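Local coordinates for porphyranase B (Zobellia galactanivorans, PDB 3JUU), which cleaves the sulfated red-algal polysaccharide porphyran at the beta-1,4 linkages between D-galactose and L-galactose-6-sulfate, yielding mostly disaccharides, at residues A[54-62]-A[241-250]; A[118-129]-A[141-152]. One frame throughout, in Å; residues are numbered along the deposited sequence.

Contact 1 of 2, residues A[54-62]-A[241-250]; sequences WIGRAPGLF and VVETYDWNPV. With GOL (glycerol), chain H.
Arg57 and Glu243 meet in a salt bridge on what is probably the substrate-binding side of the family 16 jelly roll, where the loop before strand 60-62 leans on the chain leaving strand 237-242. Arg57 CG stands anti to the backbone N (chi1 179°) and the chain bends at chi3 (-51°), bringing NH1 to two acceptors: Glu243 OE1 at 2.8 Å, taken through the anti lone pair, and Thr244 O at 2.9 Å. Both lie near the guanidinium plane, and the carboxylate is turned only 11° from it. Trp54 CZ2 lies above one guanidinium face, offset toward its rim, and the CH2 edge approaches Glu243 OE1. A glycerol, probably from the crystallisation liquor, completes the network: its O3 accepts from Arg57 NH2 and donates to Glu243 OE1, while its O1 donates to OE2. Trp54, Arg57 and Glu243 probably all bind substrate, consistent with the glycerol lodged among them. With an alanine in place of Arg57, Glu243 OE1 would probably lose its charged mate and Thr244 O this donor. Behind the cluster, Val241 CG1 packs against Phe62 CZ at 3.5 Å. Gly60 N gives Thr244 OG1 a weak bond; its stronger one goes to Arg57 O. Water 1 links the backbones, donating to Arg57 O and accepting from Thr244 N. Waters 2 and 3 each donate to Ala58 O and Asp246 OD1, the latter 2.7 Å from water 3.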
loop_
_atom_site.group_PDB
_atom_site.type_symbol
_atom_site.label_atom_id
_atom_site.label_comp_id
_atom_site.label_asym_id
_atom_site.label_seq_id
_atom_site.Cartn_x
_atom_site.Cartn_y
_atom_site.Cartn_z
ATOM N N TRP A 54 -14.120 -3.080 1.622
ATOM C CA TRP A 54 -13.426 -4.337 1.319
ATOM C C TRP A 54 -13.136 -5.112 2.613
ATOM O O TRP A 54 -12.355 -4.668 3.450
ATOM C CB TRP A 54 -12.171 -4.020 0.511
ATOM C CG TRP A 54 -11.430 -5.242 0.020
ATOM C CD1 TRP A 54 -11.979 -6.465 -0.292
ATOM C CD2 TRP A 54 -10.002 -5.340 -0.213
ATOM N NE1 TRP A 54 -10.932 -7.322 -0.713
ATOM C CE2 TRP A 54 -9.730 -6.643 -0.641
ATOM C CE3 TRP A 54 -8.925 -4.427 -0.093
ATOM C CZ2 TRP A 54 -8.423 -7.063 -0.978
ATOM C CZ3 TRP A 54 -7.669 -4.826 -0.415
ATOM C CH2 TRP A 54 -7.404 -6.122 -0.869
ATOM N N ILE A 55 -13.792 -6.257 2.789
ATOM C CA ILE A 55 -13.575 -7.016 4.030
ATOM C C ILE A 55 -12.326 -7.909 3.993
ATOM O O ILE A 55 -11.930 -8.430 5.038
ATOM C CB ILE A 55 -14.851 -7.904 4.367
ATOM C CG1 ILE A 55 -14.952 -9.075 3.407
ATOM C CG2 ILE A 55 -16.106 -6.957 4.400
ATOM C CD1 ILE A 55 -16.062 -10.079 3.819
ATOM N N GLY A 56 -11.707 -8.070 2.817
ATOM C CA GLY A 56 -10.615 -9.009 2.637
ATOM C C GLY A 56 -10.826 -9.958 1.507
ATOM O O GLY A 56 -11.998 -10.329 1.185
ATOM N N ARG A 57 -9.743 -10.333 0.834
ATOM C CA ARG A 57 -9.859 -11.356 -0.196
ATOM C C ARG A 57 -9.816 -12.704 0.517
ATOM O O ARG A 57 -8.850 -12.988 1.250
ATOM C CB ARG A 57 -8.708 -11.259 -1.199
ATOM C CG ARG A 57 -8.708 -12.315 -2.322
ATOM C CD ARG A 57 -7.569 -12.050 -3.337
ATOM N NE ARG A 57 -7.535 -10.648 -3.857
ATOM C CZ ARG A 57 -6.705 -9.688 -3.479
ATOM N NH1 ARG A 57 -5.764 -9.855 -2.519
ATOM N NH2 ARG A 57 -6.785 -8.490 -4.063
ATOM N N ALA A 58 -10.795 -13.575 0.252
ATOM C CA ALA A 58 -10.723 -14.846 1.008
ATOM C C ALA A 58 -9.419 -15.595 0.629
ATOM O O ALA A 58 -9.006 -15.626 -0.518
ATOM C CB ALA A 58 -11.971 -15.724 0.741
ATOM N N PRO A 59 -8.767 -16.252 1.583
ATOM C CA PRO A 59 -9.254 -16.581 2.931
ATOM C C PRO A 59 -8.720 -15.636 4.039
ATOM O O PRO A 59 -8.791 -16.016 5.216
ATOM C CB PRO A 59 -8.705 -18.004 3.128
ATOM C CG PRO A 59 -7.275 -17.917 2.476
ATOM C CD PRO A 59 -7.477 -16.940 1.256
ATOM N N GLY A 60 -8.209 -14.444 3.686
ATOM C CA GLY A 60 -7.654 -13.503 4.708
ATOM C C GLY A 60 -8.663 -12.361 5.044
ATOM O O GLY A 60 -8.999 -11.515 4.150
ATOM N N LEU A 61 -9.135 -12.333 6.295
ATOM C CA LEU A 61 -10.171 -11.401 6.684
ATOM C C LEU A 61 -9.462 -10.264 7.409
ATOM O O LEU A 61 -8.660 -10.493 8.356
ATOM C CB LEU A 61 -11.211 -12.138 7.600
ATOM C CG LEU A 61 -12.421 -11.298 8.092
ATOM C CD1 LEU A 61 -13.334 -11.094 6.882
ATOM C CD2 LEU A 61 -13.192 -12.113 9.224
ATOM N N PHE A 62 -9.788 -8.997 7.036
ATOM C CA PHE A 62 -9.158 -7.866 7.721
ATOM C C PHE A 62 -9.766 -7.655 9.117
ATOM O O PHE A 62 -10.999 -7.481 9.219
ATOM C CB PHE A 62 -9.449 -6.567 6.921
ATOM C CG PHE A 62 -8.903 -6.620 5.492
ATOM C CD1 PHE A 62 -7.673 -7.252 5.276
ATOM C CD2 PHE A 62 -9.549 -5.972 4.439
ATOM C CE1 PHE A 62 -7.079 -7.292 3.933
ATOM C CE2 PHE A 62 -8.998 -5.978 3.125
ATOM C CZ PHE A 62 -7.744 -6.646 2.899
ATOM N N VAL A 241 -2.183 -2.383 3.814
ATOM C CA VAL A 241 -3.065 -3.566 3.834
ATOM C C VAL A 241 -2.201 -4.791 3.880
ATOM O O VAL A 241 -1.148 -4.892 3.191
ATOM C CB VAL A 241 -4.023 -3.590 2.592
ATOM C CG1 VAL A 241 -4.752 -4.980 2.436
ATOM C CG2 VAL A 241 -5.053 -2.401 2.695
ATOM N N VAL A 242 -2.683 -5.778 4.626
ATOM C CA VAL A 242 -1.977 -7.061 4.750
ATOM C C VAL A 242 -3.067 -8.083 4.423
ATOM O O VAL A 242 -4.081 -8.168 5.141
ATOM C CB VAL A 242 -1.459 -7.253 6.229
ATOM C CG1 VAL A 242 -1.009 -8.761 6.437
ATOM C CG2 VAL A 242 -0.274 -6.286 6.510
ATOM N N GLU A 243 -2.908 -8.818 3.321
ATOM C CA GLU A 243 -4.046 -9.588 2.750
ATOM C C GLU A 243 -3.541 -10.964 2.302
ATOM O O GLU A 243 -2.314 -11.198 2.290
ATOM C CB GLU A 243 -4.556 -8.858 1.508
ATOM C CG GLU A 243 -3.668 -9.054 0.291
ATOM C CD GLU A 243 -3.563 -7.771 -0.518
ATOM O OE1 GLU A 243 -4.308 -7.671 -1.525
ATOM O OE2 GLU A 243 -2.742 -6.896 -0.160
ATOM N N THR A 244 -4.439 -11.829 1.829
ATOM C CA THR A 244 -3.959 -13.017 1.060
ATOM C C THR A 244 -4.150 -12.680 -0.445
ATOM O O THR A 244 -5.171 -12.102 -0.852
ATOM C CB THR A 244 -4.807 -14.270 1.447
ATOM O OG1 THR A 244 -6.195 -13.868 1.413
ATOM C CG2 THR A 244 -4.455 -14.736 2.927
ATOM N N TYR A 245 -3.160 -13.037 -1.234
ATOM C CA TYR A 245 -3.278 -13.016 -2.690
ATOM C C TYR A 245 -3.593 -14.433 -3.200
ATOM O O TYR A 245 -3.044 -15.391 -2.715
ATOM C CB TYR A 245 -1.886 -12.700 -3.248
ATOM C CG TYR A 245 -1.432 -11.294 -3.041
ATOM C CD1 TYR A 245 -2.151 -10.223 -3.522
ATOM C CD2 TYR A 245 -0.167 -11.053 -2.439
ATOM C CE1 TYR A 245 -1.638 -8.876 -3.434
ATOM C CE2 TYR A 245 0.329 -9.764 -2.377
ATOM C CZ TYR A 245 -0.420 -8.692 -2.830
ATOM O OH TYR A 245 0.147 -7.427 -2.727
ATOM N N ASP A 246 -4.476 -14.552 -4.196
ATOM C CA ASP A 246 -4.800 -15.883 -4.744
ATOM C C ASP A 246 -3.599 -16.597 -5.284
ATOM O O ASP A 246 -3.550 -17.850 -5.295
ATOM C CB ASP A 246 -5.805 -15.690 -5.895
ATOM C CG ASP A 246 -7.231 -15.388 -5.381
ATOM O OD1 ASP A 246 -7.508 -15.365 -4.142
ATOM O OD2 ASP A 246 -8.063 -15.124 -6.227
ATOM N N TRP A 247 -2.586 -15.834 -5.744
ATOM C CA TRP A 247 -1.465 -16.472 -6.409
ATOM C C TRP A 247 -0.372 -16.868 -5.437
ATOM O O TRP A 247 0.643 -17.437 -5.862
ATOM C CB TRP A 247 -0.893 -15.530 -7.518
ATOM C CG TRP A 247 -0.773 -14.124 -7.049
ATOM C CD1 TRP A 247 -1.678 -13.131 -7.198
ATOM C CD2 TRP A 247 0.362 -13.536 -6.379
ATOM N NE1 TRP A 247 -1.201 -11.974 -6.663
ATOM C CE2 TRP A 247 0.054 -12.179 -6.176
ATOM C CE3 TRP A 247 1.564 -14.039 -5.931
ATOM C CZ2 TRP A 247 0.917 -11.293 -5.527
ATOM C CZ3 TRP A 247 2.458 -13.143 -5.264
ATOM C CH2 TRP A 247 2.114 -11.799 -5.086
ATOM N N ASN A 248 -0.570 -16.544 -4.138
ATOM C CA ASN A 248 0.379 -16.960 -3.110
ATOM C C ASN A 248 -0.410 -17.706 -1.996
ATOM O O ASN A 248 -0.778 -17.105 -0.952
ATOM C CB ASN A 248 1.140 -15.732 -2.547
ATOM C CG ASN A 248 2.524 -16.106 -2.009
ATOM O OD1 ASN A 248 2.852 -15.762 -0.862
ATOM N ND2 ASN A 248 3.317 -16.890 -2.804
ATOM N N PRO A 249 -0.668 -18.995 -2.216
ATOM C CA PRO A 249 -1.584 -19.716 -1.361
ATOM C C PRO A 249 -1.039 -20.088 0.032
ATOM O O PRO A 249 0.126 -19.834 0.357
ATOM C CB PRO A 249 -1.875 -21.033 -2.170
ATOM C CG PRO A 249 -0.693 -21.170 -3.115
ATOM C CD PRO A 249 -0.239 -19.792 -3.394
ATOM N N VAL A 250 -1.912 -20.709 0.817
ATOM C CA VAL A 250 -1.578 -20.958 2.221
ATOM C C VAL A 250 -0.557 -22.131 2.258
ATOM O O VAL A 250 -0.741 -23.128 1.551
ATOM C CB VAL A 250 -2.865 -21.461 2.944
ATOM C CG1 VAL A 250 -2.520 -21.761 4.469
ATOM C CG2 VAL A 250 -3.997 -20.388 2.887
HETATM C C1 GOL H . -2.790 -4.466 -2.417
HETATM O O1 GOL H . -3.554 -4.540 -1.184
HETATM C C2 GOL H . -3.748 -4.189 -3.611
HETATM O O2 GOL H . -3.137 -4.273 -4.898
HETATM C C3 GOL H . -5.052 -4.922 -3.643
HETATM O O3 GOL H . -4.713 -6.306 -3.814
HETATM O O HOH W 1 -7.173 -11.045 2.116
HETATM O O HOH W 2 -6.466 -15.355 -1.590
HETATM O O HOH W 3 -10.010 -15.318 -3.126
#

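Contact 2 of 2, residues A[118-129]-A[141-152]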
loop_
_atom_site.group_PDB
_atom_site.type_symbol
_atom_site.label_atom_id
_atom_site.label_comp_id
_atom_site.label_asym_id
_atom_site.label_seq_id
_atom_site.Cartn_x
_atom_site.Cartn_y
_atom_site.Cartn_z
ATOM N N LYS A 118 7.144 -11.540 7.390
ATOM C CA LYS A 118 7.835 -12.702 6.823
ATOM C C LYS A 118 6.878 -13.913 6.583
ATOM O O LYS A 118 7.241 -15.093 6.791
ATOM C CB LYS A 118 8.918 -13.091 7.843
ATOM C CG LYS A 118 9.936 -14.045 7.256
ATOM C CD LYS A 118 11.093 -14.228 8.359
ATOM C CE LYS A 118 12.107 -15.199 7.788
ATOM N NZ LYS A 118 13.188 -15.506 8.751
ATOM N N THR A 119 5.660 -13.634 6.148
ATOM C CA THR A 119 4.637 -14.673 5.911
ATOM C C THR A 119 4.162 -14.661 4.447
ATOM O O THR A 119 4.581 -13.817 3.625
ATOM C CB THR A 119 3.338 -14.506 6.772
ATOM O OG1 THR A 119 2.466 -13.519 6.183
ATOM C CG2 THR A 119 3.676 -14.068 8.218
ATOM N N PHE A 120 3.339 -15.628 4.115
ATOM C CA PHE A 120 2.793 -15.666 2.735
ATOM C C PHE A 120 1.800 -14.541 2.413
ATOM O O PHE A 120 1.399 -14.410 1.208
ATOM C CB PHE A 120 2.105 -17.053 2.518
ATOM C CG PHE A 120 0.734 -17.180 3.176
ATOM C CD1 PHE A 120 -0.435 -17.150 2.381
ATOM C CD2 PHE A 120 0.603 -17.404 4.554
ATOM C CE1 PHE A 120 -1.713 -17.249 2.931
ATOM C CE2 PHE A 120 -0.662 -17.564 5.131
ATOM C CZ PHE A 120 -1.856 -17.463 4.336
ATOM N N MET A 121 1.372 -13.768 3.430
ATOM C CA MET A 121 0.431 -12.638 3.274
ATOM C C MET A 121 1.204 -11.356 2.934
ATOM O O MET A 121 2.386 -11.306 3.060
ATOM C CB MET A 121 -0.422 -12.456 4.564
ATOM C CG MET A 121 -1.309 -13.696 4.698
ATOM S SD MET A 121 -2.372 -13.700 6.181
ATOM C CE MET A 121 -3.467 -12.228 5.968
ATOM N N SER A 122 0.500 -10.408 2.334
ATOM C CA SER A 122 1.139 -9.241 1.754
ATOM C C SER A 122 1.589 -8.195 2.778
ATOM O O SER A 122 1.191 -8.219 4.001
ATOM C CB SER A 122 0.120 -8.609 0.773
ATOM O OG SER A 122 -0.870 -7.869 1.512
ATOM N N SER A 123 2.434 -7.276 2.305
ATOM C CA SER A 123 2.706 -6.016 3.012
ATOM C C SER A 123 2.691 -4.901 1.961
ATOM O O SER A 123 3.442 -5.023 1.005
ATOM C CB SER A 123 4.108 -6.067 3.596
ATOM O OG SER A 123 4.188 -7.067 4.600
ATOM N N THR A 124 1.765 -3.929 2.069
ATOM C CA THR A 124 1.499 -3.064 0.931
ATOM C C THR A 124 1.355 -1.620 1.344
ATOM O O THR A 124 1.022 -1.290 2.539
ATOM C CB THR A 124 0.207 -3.494 0.187
ATOM O OG1 THR A 124 -0.949 -3.245 1.016
ATOM C CG2 THR A 124 0.234 -5.029 -0.211
ATOM N N PHE A 125 1.532 -0.750 0.361
ATOM C CA PHE A 125 1.340 0.684 0.589
ATOM C C PHE A 125 0.905 1.237 -0.785
ATOM O O PHE A 125 1.647 0.999 -1.782
ATOM C CB PHE A 125 2.702 1.291 0.939
ATOM C CG PHE A 125 2.662 2.788 1.178
ATOM C CD1 PHE A 125 1.686 3.372 2.031
ATOM C CD2 PHE A 125 3.591 3.652 0.536
ATOM C CE1 PHE A 125 1.678 4.774 2.247
ATOM C CE2 PHE A 125 3.597 5.055 0.765
ATOM C CZ PHE A 125 2.636 5.632 1.571
ATOM N N TRP A 126 -0.274 1.868 -0.852
ATOM C CA TRP A 126 -0.895 2.183 -2.164
ATOM C C TRP A 126 -1.958 3.259 -2.051
ATOM O O TRP A 126 -2.316 3.664 -0.903
ATOM C CB TRP A 126 -1.381 0.924 -2.917
ATOM C CG TRP A 126 -2.290 -0.055 -2.118
ATOM C CD1 TRP A 126 -1.876 -0.845 -1.071
ATOM C CD2 TRP A 126 -3.693 -0.293 -2.289
ATOM N NE1 TRP A 126 -2.959 -1.611 -0.629
ATOM C CE2 TRP A 126 -4.068 -1.297 -1.358
ATOM C CE3 TRP A 126 -4.662 0.181 -3.214
ATOM C CZ2 TRP A 126 -5.402 -1.769 -1.203
ATOM C CZ3 TRP A 126 -5.992 -0.312 -3.124
ATOM C CH2 TRP A 126 -6.356 -1.316 -2.114
ATOM N N LEU A 127 -2.458 3.695 -3.217
ATOM C CA LEU A 127 -3.480 4.754 -3.298
ATOM C C LEU A 127 -4.546 4.211 -4.191
ATOM O O LEU A 127 -4.228 3.528 -5.187
ATOM C CB LEU A 127 -2.860 6.016 -4.029
ATOM C CG LEU A 127 -1.917 6.810 -3.085
ATOM C CD1 LEU A 127 -0.817 7.641 -3.823
ATOM C CD2 LEU A 127 -2.794 7.745 -2.241
ATOM N N ILE A 128 -5.809 4.527 -3.921
ATOM C CA ILE A 128 -6.862 4.173 -4.878
ATOM C C ILE A 128 -7.911 5.282 -4.794
ATOM O O ILE A 128 -8.081 5.893 -3.756
ATOM C CB ILE A 128 -7.398 2.686 -4.603
ATOM C CG1 ILE A 128 -8.330 2.200 -5.713
ATOM C CG2 ILE A 128 -8.122 2.635 -3.200
ATOM C CD1 ILE A 128 -8.688 0.770 -5.669
ATOM N N ASN A 129 -8.661 5.500 -5.871
ATOM C CA ASN A 129 -9.787 6.399 -5.798
ATOM C C ASN A 129 -10.992 5.602 -5.261
ATOM O O ASN A 129 -10.893 4.379 -4.996
ATOM C CB ASN A 129 -10.054 7.035 -7.183
ATOM C CG ASN A 129 -10.729 6.080 -8.161
ATOM O OD1 ASN A 129 -10.481 4.843 -8.168
ATOM N ND2 ASN A 129 -11.656 6.642 -8.994
ATOM N N THR A 141 -11.889 3.277 -11.960
ATOM C CA THR A 141 -10.907 3.050 -10.906
ATOM C C THR A 141 -9.530 3.441 -11.383
ATOM O O THR A 141 -9.139 3.081 -12.509
ATOM C CB THR A 141 -10.891 1.563 -10.558
ATOM O OG1 THR A 141 -12.195 1.257 -10.040
ATOM C CG2 THR A 141 -9.834 1.278 -9.443
ATOM N N THR A 142 -8.775 4.071 -10.499
ATOM C CA THR A 142 -7.384 4.352 -10.733
ATOM C C THR A 142 -6.740 3.858 -9.423
ATOM O O THR A 142 -7.144 4.201 -8.343
ATOM C CB THR A 142 -7.073 5.890 -10.912
ATOM O OG1 THR A 142 -7.512 6.636 -9.753
ATOM C CG2 THR A 142 -7.726 6.457 -12.122
ATOM N N GLU A 143 -5.748 2.978 -9.556
ATOM C CA GLU A 143 -5.031 2.445 -8.382
ATOM C C GLU A 143 -3.563 2.645 -8.637
ATOM O O GLU A 143 -3.067 2.273 -9.697
ATOM C CB GLU A 143 -5.352 0.926 -8.255
ATOM C CG GLU A 143 -4.560 0.263 -7.075
ATOM C CD GLU A 143 -4.868 -1.249 -7.010
ATOM O OE1 GLU A 143 -5.819 -1.745 -7.680
ATOM O OE2 GLU A 143 -4.109 -1.950 -6.299
ATOM N N LEU A 144 -2.871 3.206 -7.635
ATOM C CA LEU A 144 -1.421 3.486 -7.711
ATOM C C LEU A 144 -0.745 2.681 -6.551
ATOM O O LEU A 144 -0.809 3.035 -5.392
ATOM C CB LEU A 144 -1.208 5.034 -7.567
ATOM C CG LEU A 144 0.158 5.614 -8.041
ATOM C CD1 LEU A 144 0.215 7.107 -7.763
ATOM C CD2 LEU A 144 1.359 4.874 -7.390
ATOM N N ASP A 145 -0.121 1.563 -6.907
ATOM C CA ASP A 145 0.587 0.696 -5.927
ATOM C C ASP A 145 2.042 1.107 -5.762
ATOM O O ASP A 145 2.833 1.078 -6.723
ATOM C CB ASP A 145 0.486 -0.760 -6.421
ATOM C CG ASP A 145 -0.968 -1.167 -6.613
ATOM O OD1 ASP A 145 -1.735 -1.112 -5.609
ATOM O OD2 ASP A 145 -1.359 -1.457 -7.757
ATOM N N ILE A 146 2.404 1.476 -4.538
ATOM C CA ILE A 146 3.707 2.023 -4.326
ATOM C C ILE A 146 4.626 0.868 -3.985
ATOM O O ILE A 146 5.729 0.701 -4.570
ATOM C CB ILE A 146 3.679 3.129 -3.233
ATOM C CG1 ILE A 146 2.698 4.171 -3.626
ATOM C CG2 ILE A 146 5.139 3.674 -2.936
ATOM C CD1 ILE A 146 2.243 4.992 -2.521
ATOM N N GLN A 147 4.186 0.000 -3.034
ATOM C CA GLN A 147 4.922 -1.222 -2.808
ATOM C C GLN A 147 3.927 -2.352 -2.503
ATOM O O GLN A 147 2.982 -2.176 -1.710
ATOM C CB GLN A 147 5.935 -1.065 -1.635
ATOM C CG GLN A 147 6.530 -2.327 -1.033
ATOM C CD GLN A 147 7.403 -3.141 -2.003
ATOM O OE1 GLN A 147 7.138 -3.142 -3.212
ATOM N NE2 GLN A 147 8.451 -3.833 -1.489
ATOM N N GLU A 148 4.131 -3.499 -3.128
ATOM C CA GLU A 148 3.417 -4.724 -2.716
ATOM C C GLU A 148 4.490 -5.781 -2.551
ATOM O O GLU A 148 5.400 -5.895 -3.366
ATOM C CB GLU A 148 2.400 -5.200 -3.760
ATOM C CG GLU A 148 1.230 -4.242 -3.914
ATOM C CD GLU A 148 0.272 -4.694 -4.961
ATOM O OE1 GLU A 148 -0.516 -5.627 -4.618
ATOM O OE2 GLU A 148 0.329 -4.115 -6.091
ATOM N N SER A 149 4.420 -6.501 -1.442
ATOM C CA SER A 149 5.456 -7.497 -1.124
ATOM C C SER A 149 4.754 -8.688 -0.502
ATOM O O SER A 149 3.611 -8.552 -0.039
ATOM C CB SER A 149 6.480 -6.865 -0.095
ATOM O OG SER A 149 7.537 -7.842 0.076
ATOM N N VAL A 150 5.415 -9.848 -0.532
ATOM C CA VAL A 150 5.103 -10.920 0.451
ATOM C C VAL A 150 6.419 -11.324 1.126
ATOM O O VAL A 150 7.534 -11.037 0.593
ATOM C CB VAL A 150 4.443 -12.186 -0.237
ATOM C CG1 VAL A 150 3.108 -11.821 -0.886
ATOM C CG2 VAL A 150 5.407 -12.923 -1.263
ATOM N N GLY A 151 6.314 -12.053 2.240
ATOM C CA GLY A 151 7.513 -12.457 2.967
ATOM C C GLY A 151 7.890 -13.908 2.664
ATOM O O GLY A 151 9.026 -14.292 2.950
ATOM N N GLN A 152 6.958 -14.743 2.167
ATOM C CA GLN A 152 7.221 -16.168 1.972
ATOM C C GLN A 152 6.552 -16.558 0.677
ATOM O O GLN A 152 5.345 -16.410 0.547
ATOM C CB GLN A 152 6.606 -17.015 3.155
ATOM C CG GLN A 152 6.846 -18.512 2.901
ATOM C CD GLN A 152 6.299 -19.394 4.057
ATOM O OE1 GLN A 152 6.131 -18.908 5.167
ATOM N NE2 GLN A 152 6.008 -20.658 3.777
HETATM O O HOH W 4 3.645 -17.807 5.875
HETATM O O HOH W 5 -12.529 3.053 -7.585
#
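Phe125 O is gripped by two backbone donors, Ile146 N at 2.9 Å and Gln147 N at 3.0 Å, both in its carbonyl plane. Two residues thus face one, a classic beta bulge where strand 141-150 turns a corner. Ile146 lays CD1 against Phe125 CE2 at 3.6 Å, and Leu127 meets Leu144 side by side, CB to CB. Strands 122-128 and 141-150, antiparallel neighbours in the GH16 jelly roll, put Phe125, Leu127 and Leu144 on one face and Trp126, Glu143, Asp145 and Glu148 on the other. Glu143 is probably the nucleophile and Glu148 the proton donor. Glu143 CG stands anti to the backbone N (chi1 177°) and the chain runs on extended. Its OE2 comes 3.8 Å from Trp126 CE3. OE2 and Asp145 OD1 are 2.6 Å apart, and OE1 is held by Arg174. Trp126 CB rests 3.4 Å from Asp145 OD1, the two side chains pointing the same way. Thr124 CG2 touches Glu148 CG. At one end Asn129 closes a ring of bonds: its N donates to Thr142 O, its ND2 is hydrogen-bonded to Arg140 O, and Thr142 N comes to Asn129 OD1 from well above the amide plane, 3.0 Å away.

The centres of contacts 1 and 2 lie about 11 Å apart, and along the chain contact 2 is nested inside the loop closed by contact 1. Strand 237-242, which leads into 241-250, pairs antiparallel with strand 122-128, whose other neighbour is strand 141-150; strand 90-101 joins 237-242 to 60-62. The two contacts therefore follow one another across the same sheet. Side chains also join them: Glu243 OE2 lies 2.7 Å from Ser122 OG, and Tyr245 OH the same distance from Glu148 OE1, both probable hydrogen bonds. The glycerol between Arg57 and Glu243 also bonds to Glu143, so probable substrate-binding and catalytic residues border one site.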